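Local atomic coordinates of gamma-D-glutamyl-L-lysine dipeptidyl-peptidase (Bacillus cereus ATCC 10987, PDB entry 3H41), a protein that probably hydrolyses gamma-D-glutamyl-L-lysine bonds in cell-wall murein peptides, releasing L-Ala-D-Glu, as a cysteine peptidase of the C40 (NlpC/P60) family. Residues 98-101 with 102-106; 107-110 with 111-114; 151-155 with 156-160; 248-251 with 252-256; 281-284 with 285-289. All coordinates share one frame; numbering follows the deposited sequence. Where two conformers were deposited one is given.

Contacts 1 and 2 follow each other along the chain: the 3-10 turn of contact 1 leads through strand 105-106 into the short helix of contact 2, whose Lys114 packs on Leu151 of contact 3. Contact 2 is a surface feature built on a capped helix start; the other four are partly buried. Contact 1 is mostly apolar, with selenomethionine and proline against a glutamine and a leucine, whereas contact 3 ties a hairpin end together through one aspartate oxygen. Contacts 4 and 5 belong to the NlpC/P60 catalytic domain, about 20 Å apart between centres. Both contain a beta turn, but contact 4 rests on an aspartate and contact 5 carries His281, a presumed active-site residue.

Contact 1 (98-101 with 102-106); sequences GWMP and EKQLT
A single 3-10 turn links two strands of the SH3-like domain here, and Pro101, at the end of strand 96-101, meets Gln104 across it. The amide N of Gln104 donates to Pro101 O at 3.0 Å, a fairly straight bond (161°) whose donor stands above the carbonyl plane. One residue further on, Leu105 N bonds back to Glu102 O, and the chain enters strand 105-106. A 3-10 turn of this kind leads into the last strand in SH3 barrels. The Gln104 side chain runs beside the proline ring, pointing the same way, and lays OE1 3.5 Å from Pro101 CD. Its NE2 is taken up by the backbone carbonyls of Ser32 and Thr34, which fixes the amide at its far end. Met100, present as selenomethionine, packs against the 3-10 segment. Its CG lies between the backbone N and the carbonyl carbon (chi1 61°), and the bend at chi3 (-68°) brings the terminal methyl CE against Gln104 and Leu105. Ala16, Leu18 and Val82 of neighbouring strands also touch this side chain, while Glu102 turns outward to a salt bridge with Lys75. The methyl CE of Met100 touches two residues at once, 3.5 Å from Gln104 CB and 3.7 Å from Leu105 CD2.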
loop_
_atom_site.group_PDB
_atom_site.type_symbol
_atom_site.label_atom_id
_atom_site.label_comp_id
_atom_site.label_asym_id
_atom_site.label_seq_id
_atom_site.Cartn_x
_atom_site.Cartn_y
_atom_site.Cartn_z
ATOM N N GLY A 98 11.396 -8.799 2.376
ATOM C CA GLY A 98 12.213 -8.051 1.450
ATOM C C GLY A 98 13.289 -7.246 2.137
ATOM O O GLY A 98 13.322 -7.168 3.329
ATOM N N TRP A 99 14.147 -6.630 1.340
ATOM C CA TRP A 99 15.316 -5.902 1.822
ATOM C C TRP A 99 15.117 -4.400 1.716
ATOM O O TRP A 99 14.581 -3.882 0.711
ATOM C CB TRP A 99 16.554 -6.320 1.016
ATOM C CG TRP A 99 16.955 -7.736 1.216
ATOM C CD1 TRP A 99 16.497 -8.830 0.547
ATOM C CD2 TRP A 99 17.958 -8.212 2.133
ATOM N NE1 TRP A 99 17.124 -9.971 1.032
ATOM C CE2 TRP A 99 18.028 -9.612 1.995
ATOM C CE3 TRP A 99 18.777 -7.585 3.072
ATOM C CZ2 TRP A 99 18.904 -10.400 2.747
ATOM C CZ3 TRP A 99 19.650 -8.373 3.829
ATOM C CH2 TRP A 99 19.705 -9.759 3.660
HETATM N N MSE A 100 15.532 -3.700 2.765
HETATM C CA MSE A 100 15.397 -2.256 2.853
HETATM C C MSE A 100 16.570 -1.637 3.639
HETATM O O MSE A 100 17.229 -2.335 4.418
HETATM C CB MSE A 100 14.055 -1.905 3.495
HETATM C CG MSE A 100 13.865 -2.430 4.927
HETATM SE SE MSE A 100 12.207 -1.739 5.713
HETATM C CE MSE A 100 12.766 0.050 5.835
ATOM N N PRO A 101 16.847 -0.333 3.438
ATOM C CA PRO A 101 17.910 0.286 4.262
ATOM C C PRO A 101 17.549 0.343 5.716
ATOM O O PRO A 101 16.444 0.762 6.059
ATOM C CB PRO A 101 18.028 1.697 3.699
ATOM C CG PRO A 101 17.498 1.585 2.279
ATOM C CD PRO A 101 16.396 0.582 2.374
ATOM N N GLU A 102 18.477 -0.070 6.567
ATOM C CA GLU A 102 18.262 -0.001 8.018
ATOM C C GLU A 102 17.905 1.401 8.504
ATOM O O GLU A 102 17.158 1.563 9.471
ATOM C CB GLU A 102 19.487 -0.522 8.781
ATOM C CG GLU A 102 19.120 -0.791 10.243
ATOM C CD GLU A 102 20.159 -1.629 10.975
ATOM O OE1 GLU A 102 21.358 -1.438 10.702
ATOM O OE2 GLU A 102 19.761 -2.466 11.816
ATOM N N LYS A 103 18.444 2.411 7.842
ATOM C CA LYS A 103 18.198 3.784 8.222
ATOM C C LYS A 103 16.769 4.255 8.023
ATOM O O LYS A 103 16.432 5.347 8.491
ATOM C CB LYS A 103 19.139 4.747 7.493
ATOM C CG LYS A 103 18.980 4.805 5.974
ATOM C CD LYS A 103 20.105 5.633 5.367
ATOM C CE LYS A 103 19.947 5.837 3.881
ATOM N NZ LYS A 103 21.104 6.610 3.297
ATOM N N GLN A 104 15.951 3.427 7.371
ATOM C CA GLN A 104 14.529 3.704 7.208
ATOM C C GLN A 104 13.651 3.069 8.287
ATOM O O GLN A 104 12.425 3.137 8.188
ATOM C CB GLN A 104 14.067 3.253 5.816
ATOM C CG GLN A 104 14.605 4.157 4.707
ATOM C CD GLN A 104 14.005 3.784 3.364
ATOM O OE1 GLN A 104 13.680 2.622 3.144
ATOM N NE2 GLN A 104 13.854 4.763 2.476
ATOM N N LEU A 105 14.284 2.469 9.303
ATOM C CA LEU A 105 13.586 1.802 10.417
ATOM C C LEU A 105 13.862 2.597 11.686
ATOM O O LEU A 105 14.870 3.300 11.790
ATOM C CB LEU A 105 14.095 0.375 10.617
ATOM C CG LEU A 105 13.751 -0.645 9.554
ATOM C CD1 LEU A 105 14.385 -1.986 9.930
ATOM C CD2 LEU A 105 12.224 -0.778 9.359
ATOM N N THR A 106 12.951 2.497 12.654
ATOM C CA THR A 106 13.209 3.070 13.950
ATOM C C THR A 106 12.581 2.170 15.019
ATOM O O THR A 106 11.896 1.164 14.720
ATOM C CB THR A 106 12.671 4.516 14.041
ATOM O OG1 THR A 106 13.140 5.114 15.254
ATOM C CG2 THR A 106 11.170 4.558 13.985
#

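Contact 2 (107-110 with 111-114); sequences YNQE and FADK
Glu110 and Lys114, one helical turn apart, run side by side and point the same way. Glu110 is extended, with CG anti to the backbone N (chi1 -179°); this CG lies 3.9 Å from Lys114 CD, and the carboxylate OE2 of Glu110 is 3.6 Å from Lys114 CE. The charged atoms themselves stay apart, Glu110 OE2 being 4.9 Å from Lys114 NZ, and the ammonium group forms its salt bridge with Glu117 instead. In the backbone, Lys114 N makes a weak bond to Glu110 O. Phe111 sends its ring inward, against Leu148, Pro149 and Leu161 and edge-to-face with Phe10, while its backbone N is held at the start of the helix. There Asn108 OD1 accepts from Phe111 N at 3.0 Å, the donor lying in the carbonyl plane on a lone pair. On the outward side Gln109 folds over at chi2 (59°) and reaches Asp113. Its NE2 meets OD1 of Asp113 at 2.9 Å; the carboxylate oxygen lies in the amide plane, yet the nitrogen stands above the carboxylate plane. The other end of the Gln109 amide is held too, for OE1 accepts from Tyr107 OH at 2.8 Å. That hydroxyl also lies 3.6 Å from Ala112 CB. With Ala112 N bonded to Asn108 O at 2.8 Å, the whole is a short surface helix with an asparagine N-cap.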
loop_
_atom_site.group_PDB
_atom_site.type_symbol
_atom_site.label_atom_id
_atom_site.label_comp_id
_atom_site.label_asym_id
_atom_site.label_seq_id
_atom_site.Cartn_x
_atom_site.Cartn_y
_atom_site.Cartn_z
ATOM N N TYR A 107 12.845 2.512 16.277
ATOM C CA TYR A 107 12.134 1.873 17.393
ATOM C C TYR A 107 11.988 2.907 18.494
ATOM O O TYR A 107 12.968 3.522 18.883
ATOM C CB TYR A 107 12.892 0.655 17.942
ATOM C CG TYR A 107 12.093 -0.068 19.034
ATOM C CD1 TYR A 107 12.147 0.360 20.368
ATOM C CD2 TYR A 107 11.222 -1.091 18.718
ATOM C CE1 TYR A 107 11.403 -0.276 21.363
ATOM C CE2 TYR A 107 10.461 -1.725 19.697
ATOM C CZ TYR A 107 10.554 -1.308 21.011
ATOM O OH TYR A 107 9.795 -1.929 21.980
ATOM N N ASN A 108 10.771 3.126 18.957
ATOM C CA ASN A 108 10.521 3.990 20.104
ATOM C C ASN A 108 9.550 3.253 21.023
ATOM O O ASN A 108 8.497 2.783 20.583
ATOM C CB ASN A 108 9.956 5.323 19.627
ATOM C CG ASN A 108 9.627 6.259 20.759
ATOM O OD1 ASN A 108 8.495 6.273 21.216
ATOM N ND2 ASN A 108 10.574 7.091 21.160
ATOM N N GLN A 109 9.936 3.079 22.292
ATOM C CA GLN A 109 9.120 2.287 23.215
ATOM C C GLN A 109 7.707 2.844 23.394
ATOM O O GLN A 109 6.728 2.078 23.457
ATOM C CB GLN A 109 9.788 2.183 24.592
ATOM C CG GLN A 109 9.104 1.150 25.501
ATOM C CD GLN A 109 9.101 -0.245 24.890
ATOM O OE1 GLN A 109 10.137 -0.719 24.436
ATOM N NE2 GLN A 109 7.927 -0.890 24.837
ATOM N N GLU A 110 7.602 4.165 23.517
ATOM C CA GLU A 110 6.294 4.820 23.623
ATOM C C GLU A 110 5.409 4.505 22.419
ATOM O O GLU A 110 4.242 4.138 22.593
ATOM C CB GLU A 110 6.415 6.336 23.759
ATOM C CG GLU A 110 5.024 7.007 23.899
ATOM C CD GLU A 110 5.059 8.544 24.013
ATOM O OE1 GLU A 110 6.124 9.152 23.780
ATOM O OE2 GLU A 110 3.995 9.138 24.318
ATOM N N PHE A 111 5.951 4.657 21.201
ATOM C CA PHE A 111 5.204 4.255 19.996
ATOM C C PHE A 111 4.857 2.767 20.023
ATOM O O PHE A 111 3.721 2.372 19.765
ATOM C CB PHE A 111 5.983 4.573 18.715
ATOM C CG PHE A 111 5.190 4.358 17.452
ATOM C CD1 PHE A 111 4.405 5.389 16.910
ATOM C CD2 PHE A 111 5.206 3.131 16.804
ATOM C CE1 PHE A 111 3.667 5.207 15.743
ATOM C CE2 PHE A 111 4.456 2.935 15.644
ATOM C CZ PHE A 111 3.696 3.991 15.097
ATOM N N ALA A 112 5.851 1.930 20.293
ATOM C CA ALA A 112 5.611 0.481 20.406
ATOM C C ALA A 112 4.472 0.165 21.420
ATOM O O ALA A 112 3.600 -0.657 21.148
ATOM C CB ALA A 112 6.899 -0.232 20.804
ATOM N N ASP A 113 4.464 0.850 22.556
ATOM C CA ASP A 113 3.397 0.637 23.566
ATOM C C ASP A 113 2.016 1.125 23.112
ATOM O O ASP A 113 0.983 0.672 23.634
ATOM C CB ASP A 113 3.765 1.321 24.877
ATOM C CG ASP A 113 4.923 0.645 25.579
ATOM O OD1 ASP A 113 5.140 -0.564 25.336
ATOM O OD2 ASP A 113 5.618 1.329 26.355
ATOM N N LYS A 114 1.986 2.073 22.174
ATOM C CA LYS A 114 0.728 2.677 21.759
ATOM C C LYS A 114 0.191 2.071 20.461
ATOM O O LYS A 114 -0.796 2.539 19.936
ATOM C CB LYS A 114 0.906 4.187 21.622
ATOM C CG LYS A 114 1.038 4.934 22.973
ATOM C CD LYS A 114 1.299 6.437 22.736
ATOM C CE LYS A 114 0.921 7.298 23.940
ATOM N NZ LYS A 114 -0.564 7.450 24.115
#

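Contact 3 (151-155 with 156-160); sequences LSEDT and ISYRV
Asp154 OD1 is gripped by three donors, from Ile156 in the turn and Ser157 at the start of the returning strand. Ser157 OG at 2.8 Å from OD1 and Ile156 N, equally distant from it, approach from opposite faces of the carboxylate plane, while the bond from Ser157 N is weak because its angle is poor. A chi1 of 63° tucks CG of the aspartate over its own main chain, flanked by N and C, and so turns the group back over the loop. Asp154 N in turn donates to Ser157 O at 3.0 Å, so backbone and side chain close the end of the loop together. The two arms belong to strands 147-153 and 157-161, a beta hairpin of the second SH3-like domain; residues 151-153 and 157-160 run antiparallel at 175°. Glu153 and Tyr158 form a non-hydrogen-bonded pair. Their side chains lie alongside each other, Glu153 OE2 3.9 Å from Tyr158 CE1 with carboxylate and ring planes 47° apart, and the carboxylate goes on to a salt bridge with Lys172. Ser152 and Arg159 are the hydrogen-bonded pair next to it, with Arg159 N donating to Ser152 O at 2.8 Å. The register then slips by one residue in a classic beta bulge: Arg159 O takes Leu151 N at 2.7 Å and, weakly, Ser152 N. On the face of Ser152 and Arg159, Ser152 OG touches Arg159 CB at 3.4 Å. A water joins that hydroxyl to Arg159 NH1, lying in plane at the guanidinium edge, and the neighbouring NH2 donates to the carbonyl of Asn132.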
loop_
_atom_site.group_PDB
_atom_site.type_symbol
_atom_site.label_atom_id
_atom_site.label_comp_id
_atom_site.label_asym_id
_atom_site.label_seq_id
_atom_site.Cartn_x
_atom_site.Cartn_y
_atom_site.Cartn_z
ATOM N N LEU A 151 -3.216 11.091 19.771
ATOM C CA LEU A 151 -2.931 11.672 21.077
ATOM C C LEU A 151 -4.016 12.622 21.583
ATOM O O LEU A 151 -4.317 12.632 22.773
ATOM C CB LEU A 151 -1.592 12.366 21.057
ATOM C CG LEU A 151 -0.381 11.515 20.666
ATOM C CD1 LEU A 151 0.820 12.419 20.440
ATOM C CD2 LEU A 151 -0.086 10.450 21.704
ATOM N N SER A 152 -4.578 13.429 20.693
ATOM C CA SER A 152 -5.579 14.444 21.050
ATOM C C SER A 152 -6.206 14.992 19.775
ATOM O O SER A 152 -5.722 14.753 18.687
ATOM C CB SER A 152 -4.992 15.570 21.939
ATOM O OG SER A 152 -4.010 16.346 21.279
ATOM N N GLU A 153 -7.312 15.686 19.935
ATOM C CA GLU A 153 -8.104 16.242 18.831
ATOM C C GLU A 153 -8.601 17.621 19.238
ATOM O O GLU A 153 -9.076 17.801 20.380
ATOM C CB GLU A 153 -9.316 15.359 18.600
ATOM C CG GLU A 153 -10.252 15.846 17.485
ATOM C CD GLU A 153 -11.463 14.948 17.302
ATOM O OE1 GLU A 153 -11.624 13.997 18.079
ATOM O OE2 GLU A 153 -12.269 15.200 16.383
ATOM N N ASP A 154 -8.497 18.594 18.342
ATOM C CA ASP A 154 -9.174 19.876 18.566
ATOM C C ASP A 154 -10.159 20.126 17.435
ATOM O O ASP A 154 -10.493 19.198 16.698
ATOM C CB ASP A 154 -8.172 21.004 18.750
ATOM C CG ASP A 154 -7.302 21.240 17.523
ATOM O OD1 ASP A 154 -7.751 20.920 16.400
ATOM O OD2 ASP A 154 -6.179 21.762 17.691
ATOM N N THR A 155 -10.623 21.367 17.285
ATOM C CA THR A 155 -11.627 21.653 16.289
ATOM C C THR A 155 -11.108 21.567 14.866
ATOM O O THR A 155 -11.915 21.410 13.969
ATOM C CB THR A 155 -12.280 23.062 16.472
ATOM O OG1 THR A 155 -11.283 24.075 16.437
ATOM C CG2 THR A 155 -13.024 23.141 17.796
ATOM N N ILE A 156 -9.798 21.711 14.646
ATOM C CA ILE A 156 -9.272 21.664 13.277
ATOM C C ILE A 156 -8.351 20.467 12.942
ATOM O O ILE A 156 -8.045 20.241 11.758
ATOM C CB ILE A 156 -8.575 22.984 12.869
ATOM C CG1 ILE A 156 -7.333 23.259 13.732
ATOM C CG2 ILE A 156 -9.578 24.201 12.912
ATOM C CD1 ILE A 156 -6.360 24.285 13.093
ATOM N N SER A 157 -7.921 19.701 13.950
ATOM C CA SER A 157 -6.802 18.768 13.770
ATOM C C SER A 157 -6.835 17.551 14.666
ATOM O O SER A 157 -7.555 17.514 15.664
ATOM C CB SER A 157 -5.469 19.491 13.997
ATOM O OG SER A 157 -5.397 20.007 15.310
ATOM N N TYR A 158 -6.050 16.552 14.288
ATOM C CA TYR A 158 -5.740 15.446 15.164
ATOM C C TYR A 158 -4.260 15.571 15.467
ATOM O O TYR A 158 -3.473 15.901 14.563
ATOM C CB TYR A 158 -5.921 14.101 14.468
ATOM C CG TYR A 158 -7.296 13.816 13.924
ATOM C CD1 TYR A 158 -8.357 13.578 14.775
ATOM C CD2 TYR A 158 -7.518 13.746 12.562
ATOM C CE1 TYR A 158 -9.622 13.299 14.274
ATOM C CE2 TYR A 158 -8.795 13.460 12.046
ATOM C CZ TYR A 158 -9.833 13.239 12.906
ATOM O OH TYR A 158 -11.094 12.953 12.431
ATOM N N ARG A 159 -3.884 15.299 16.713
ATOM C CA ARG A 159 -2.489 15.114 17.062
ATOM C C ARG A 159 -2.165 13.634 17.153
ATOM O O ARG A 159 -2.943 12.825 17.718
ATOM C CB ARG A 159 -2.217 15.843 18.385
ATOM C CG ARG A 159 -0.763 15.946 18.757
ATOM C CD ARG A 159 -0.601 17.035 19.849
ATOM N NE ARG A 159 0.727 17.605 19.831
ATOM C CZ ARG A 159 1.491 17.788 20.906
ATOM N NH1 ARG A 159 1.051 17.445 22.115
ATOM N NH2 ARG A 159 2.700 18.334 20.770
ATOM N N VAL A 160 -1.018 13.251 16.584
ATOM C CA VAL A 160 -0.621 11.870 16.565
ATOM C C VAL A 160 0.842 11.689 16.965
ATOM O O VAL A 160 1.642 12.629 16.925
ATOM C CB VAL A 160 -0.823 11.267 15.125
ATOM C CG1 VAL A 160 -2.285 11.335 14.727
ATOM C CG2 VAL A 160 0.080 12.030 14.116
HETATM O O HOH W 1 -1.717 16.375 22.848
#

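Contact 4 (248-251 with 252-256); sequences EHLQ and KGDLI
Asp254 turns its carboxylate back toward Gln251, so that OD2 meets the backbone N of that residue. OD2 of Asp254 accepts from Gln251 N at 2.8 Å. The N-H points at the oxygen fairly directly (161°), although the nitrogen stands well above the carboxylate plane. The first torsion of Asp254 (-76°) puts CG beside its own backbone N and on the far side from the carbonyl carbon, which turns the group toward the preceding chain. That same backbone N donates to Gln251 O at 3.0 Å, so Asp254 meets the main chain of Gln251 through both its amide and its side chain. A second partner, Arg308, forms a salt bridge to OD2 and also donates to the carbonyl of His249, drawing the chain before the turn toward strand 303-308. The arginine probably balances the charge of Asp254, and the two partners hold OD2. Leu250 passes obliquely across the aspartate, its CD2 4.0 Å from Asp254 OD2; Leu250 and Ile256 both pack near Ala306 and Leu294. Lys252 extends past Ala189 and Ile193 of helix 189-197 to a salt bridge with Asp190. Gly253 has positive phi (92°), a backbone conformation that calls for glycine. Gln251 to Asp254 is a type II beta turn, here leading into strand 255-259 of the NlpC/P60 domain.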
loop_
_atom_site.group_PDB
_atom_site.type_symbol
_atom_site.label_atom_id
_atom_site.label_comp_id
_atom_site.label_asym_id
_atom_site.label_seq_id
_atom_site.Cartn_x
_atom_site.Cartn_y
_atom_site.Cartn_z
ATOM N N GLU A 248 -21.530 -14.770 -14.003
ATOM C CA GLU A 248 -22.934 -14.337 -14.006
ATOM C C GLU A 248 -23.368 -13.647 -12.715
ATOM O O GLU A 248 -24.461 -13.072 -12.664
ATOM C CB GLU A 248 -23.859 -15.546 -14.234
ATOM N N HIS A 249 -22.536 -13.728 -11.676
ATOM C CA HIS A 249 -22.879 -13.212 -10.358
ATOM C C HIS A 249 -21.978 -12.077 -9.847
ATOM O O HIS A 249 -22.018 -11.737 -8.645
ATOM C CB HIS A 249 -22.925 -14.365 -9.364
ATOM C CG HIS A 249 -24.181 -15.169 -9.462
ATOM N ND1 HIS A 249 -24.302 -16.263 -10.291
ATOM C CD2 HIS A 249 -25.386 -15.015 -8.864
ATOM C CE1 HIS A 249 -25.520 -16.761 -10.184
ATOM N NE2 HIS A 249 -26.198 -16.022 -9.323
ATOM N N LEU A 250 -21.230 -11.452 -10.758
ATOM C CA LEU A 250 -20.337 -10.377 -10.384
ATOM C C LEU A 250 -21.101 -9.225 -9.753
ATOM O O LEU A 250 -22.147 -8.813 -10.255
ATOM C CB LEU A 250 -19.550 -9.840 -11.570
ATOM C CG LEU A 250 -18.306 -10.541 -12.068
ATOM C CD1 LEU A 250 -17.740 -9.699 -13.213
ATOM C CD2 LEU A 250 -17.300 -10.685 -10.970
ATOM N N GLN A 251 -20.558 -8.713 -8.655
ATOM C CA GLN A 251 -21.115 -7.559 -7.947
ATOM C C GLN A 251 -20.032 -6.496 -7.714
ATOM O O GLN A 251 -18.839 -6.788 -7.714
ATOM C CB GLN A 251 -21.714 -7.984 -6.593
ATOM C CG GLN A 251 -23.019 -8.734 -6.750
ATOM C CD GLN A 251 -23.518 -9.366 -5.447
ATOM O OE1 GLN A 251 -23.023 -9.062 -4.344
ATOM N NE2 GLN A 251 -24.510 -10.246 -5.572
ATOM N N LYS A 252 -20.475 -5.258 -7.552
ATOM C CA LYS A 252 -19.610 -4.174 -7.160
ATOM C C LYS A 252 -18.709 -4.591 -5.992
ATOM O O LYS A 252 -19.163 -5.180 -5.019
ATOM C CB LYS A 252 -20.421 -2.956 -6.729
ATOM C CG LYS A 252 -21.114 -2.218 -7.838
ATOM C CD LYS A 252 -21.860 -1.021 -7.277
ATOM C CE LYS A 252 -22.248 0.007 -8.311
ATOM N NZ LYS A 252 -22.953 1.129 -7.607
ATOM N N GLY A 253 -17.429 -4.256 -6.111
ATOM C CA GLY A 253 -16.423 -4.607 -5.128
ATOM C C GLY A 253 -15.702 -5.913 -5.372
ATOM O O GLY A 253 -14.588 -6.119 -4.833
ATOM N N ASP A 254 -16.314 -6.809 -6.160
ATOM C CA ASP A 254 -15.687 -8.086 -6.412
ATOM C C ASP A 254 -14.325 -7.851 -7.071
ATOM O O ASP A 254 -14.157 -6.893 -7.829
ATOM C CB ASP A 254 -16.535 -8.983 -7.299
ATOM C CG ASP A 254 -17.723 -9.609 -6.568
ATOM O OD1 ASP A 254 -17.763 -9.569 -5.307
ATOM O OD2 ASP A 254 -18.630 -10.121 -7.283
ATOM N N LEU A 255 -13.343 -8.685 -6.726
ATOM C CA LEU A 255 -12.027 -8.612 -7.383
ATOM C C LEU A 255 -12.011 -9.570 -8.572
ATOM O O LEU A 255 -12.467 -10.722 -8.470
ATOM C CB LEU A 255 -10.887 -8.944 -6.437
ATOM C CG LEU A 255 -10.610 -7.895 -5.311
ATOM C CD1 LEU A 255 -9.318 -8.213 -4.519
ATOM C CD2 LEU A 255 -10.616 -6.481 -5.852
ATOM N N ILE A 256 -11.501 -9.074 -9.693
ATOM C CA ILE A 256 -11.446 -9.856 -10.932
ATOM C C ILE A 256 -9.989 -10.081 -11.295
ATOM O O ILE A 256 -9.160 -9.174 -11.183
ATOM C CB ILE A 256 -12.199 -9.147 -12.066
ATOM C CG1 ILE A 256 -13.520 -8.568 -11.560
ATOM C CG2 ILE A 256 -12.434 -10.101 -13.249
ATOM C CD1 ILE A 256 -14.458 -9.578 -10.965
#

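Contact 5 (281-284 with 285-289); sequences HSPR and AERSV
A first torsion of 60°, in one of two modelled conformers of Arg284, folds CG in over the residue's own backbone, and a bend at chi3 (46°) then turns the guanidinium nearly parallel to that of Arg287, but displaced from it; Arg287 itself is bent at chi2 and chi3. Both sit on a type I beta turn from Arg284 to Arg287, in the loop between strands 278-281 and 290-293 of the NlpC/P60 domain, just after His281, a presumed active-site residue. Arg287 N closes the turn onto Arg284 O at 2.9 Å, its donor standing above the carbonyl plane. For this conformer, which need not be the sole arrangement, the two guanidinium planes are 8° from parallel, and the CG of Arg284 lies over one face of the Arg287 group. Arg287 NH1 then comes to 3.6 Å from Arg284 CD, and Glu286 OE1 rests 3.4 Å from Arg284 CD. The charge of Arg287 is probably eased by the salt bridge of its NH2 with Glu290; Glu286 merely lies near Arg284, beyond salt-bridge range of the guanidinium.

Glu290 also takes NE2 of His281, whose ND1 bonds to His269, the presumed proton acceptor, so one carboxylate links the turn to His281. Pro283 packs by CB over a face of the His281 imidazole, toward its rim, and by CG against Arg287 CB at 3.8 Å. Where the loop's two ends come back together, the backbones touch through a CA-H...O contact, Val289 CA lying 3.3 Å from His281 O.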
loop_
_atom_site.group_PDB
_atom_site.type_symbol
_atom_site.label_atom_id
_atom_site.label_comp_id
_atom_site.label_asym_id
_atom_site.label_seq_id
_atom_site.Cartn_x
_atom_site.Cartn_y
_atom_site.Cartn_z
ATOM N N HIS A 281 -8.692 -0.172 -11.728
ATOM C CA HIS A 281 -7.411 -0.802 -11.455
ATOM C C HIS A 281 -6.245 0.145 -11.601
ATOM O O HIS A 281 -6.359 1.250 -12.160
ATOM C CB HIS A 281 -7.218 -2.068 -12.363
ATOM C CG HIS A 281 -7.168 -1.801 -13.839
ATOM N ND1 HIS A 281 -6.980 -2.816 -14.770
ATOM C CD2 HIS A 281 -7.273 -0.652 -14.558
ATOM C CE1 HIS A 281 -6.963 -2.293 -15.983
ATOM N NE2 HIS A 281 -7.162 -0.992 -15.888
ATOM N N SER A 282 -5.108 -0.262 -11.045
ATOM C CA SER A 282 -3.808 0.331 -11.378
ATOM C C SER A 282 -3.065 -0.609 -12.341
ATOM O O SER A 282 -2.530 -1.628 -11.913
ATOM C CB SER A 282 -2.989 0.567 -10.117
ATOM O OG SER A 282 -1.860 1.310 -10.483
ATOM N N PRO A 283 -3.035 -0.284 -13.649
ATOM C CA PRO A 283 -2.911 -1.442 -14.576
ATOM C C PRO A 283 -1.523 -1.871 -15.022
ATOM O O PRO A 283 -1.243 -3.069 -15.067
ATOM C CB PRO A 283 -3.731 -0.988 -15.783
ATOM C CG PRO A 283 -3.582 0.458 -15.800
ATOM C CD PRO A 283 -3.503 0.918 -14.358
ATOM N N ARG A 284 -0.670 -0.909 -15.366
ATOM C CA ARG A 284 0.671 -1.180 -15.885
ATOM C C ARG A 284 1.452 0.132 -15.916
ATOM O O ARG A 284 0.858 1.216 -15.861
ATOM C CB ARG A 284 0.591 -1.787 -17.304
ATOM C CG ARG A 284 -0.102 -0.877 -18.340
ATOM C CD ARG A 284 -0.063 -1.422 -19.780
ATOM N NE ARG A 284 -0.419 -2.835 -19.825
ATOM C CZ ARG A 284 0.139 -3.747 -20.624
ATOM N NH1 ARG A 284 1.121 -3.426 -21.479
ATOM N NH2 ARG A 284 -0.281 -5.005 -20.553
ATOM N N ALA A 285 2.769 0.050 -16.033
ATOM C CA ALA A 285 3.620 1.232 -15.947
ATOM C C ALA A 285 3.317 2.330 -16.973
ATOM O O ALA A 285 3.585 3.488 -16.738
ATOM C CB ALA A 285 5.087 0.854 -16.028
ATOM N N GLU A 286 2.767 1.933 -18.119
ATOM C CA GLU A 286 2.475 2.886 -19.173
ATOM C C GLU A 286 1.304 3.769 -18.757
ATOM O O GLU A 286 1.040 4.765 -19.409
ATOM C CB GLU A 286 2.131 2.168 -20.486
ATOM C CG GLU A 286 3.297 1.496 -21.188
ATOM C CD GLU A 286 3.659 0.113 -20.671
ATOM O OE1 GLU A 286 3.118 -0.364 -19.638
ATOM O OE2 GLU A 286 4.539 -0.498 -21.290
ATOM N N ARG A 287 0.584 3.395 -17.699
ATOM C CA ARG A 287 -0.672 4.032 -17.395
ATOM C C ARG A 287 -0.826 4.406 -15.908
ATOM O O ARG A 287 0.166 4.423 -15.146
ATOM C CB ARG A 287 -1.798 3.140 -17.908
ATOM C CG ARG A 287 -1.688 2.918 -19.465
ATOM C CD ARG A 287 -2.992 3.037 -20.198
ATOM N NE ARG A 287 -3.924 1.979 -19.826
ATOM C CZ ARG A 287 -3.889 0.721 -20.263
ATOM N NH1 ARG A 287 -2.943 0.309 -21.112
ATOM N NH2 ARG A 287 -4.823 -0.139 -19.847
ATOM N N SER A 288 -2.046 4.810 -15.552
ATOM C CA SER A 288 -2.371 5.290 -14.223
ATOM C C SER A 288 -3.645 4.629 -13.775
ATOM O O SER A 288 -4.339 3.984 -14.579
ATOM C CB SER A 288 -2.612 6.791 -14.252
ATOM O OG SER A 288 -1.454 7.454 -14.694
ATOM N N VAL A 289 -3.979 4.816 -12.504
ATOM C CA VAL A 289 -5.257 4.340 -11.989
ATOM C C VAL A 289 -6.372 4.842 -12.928
ATOM O O VAL A 289 -6.493 6.051 -13.218
ATOM C CB VAL A 289 -5.524 4.773 -10.540
ATOM C CG1 VAL A 289 -6.941 4.364 -10.136
ATOM C CG2 VAL A 289 -4.469 4.139 -9.596
#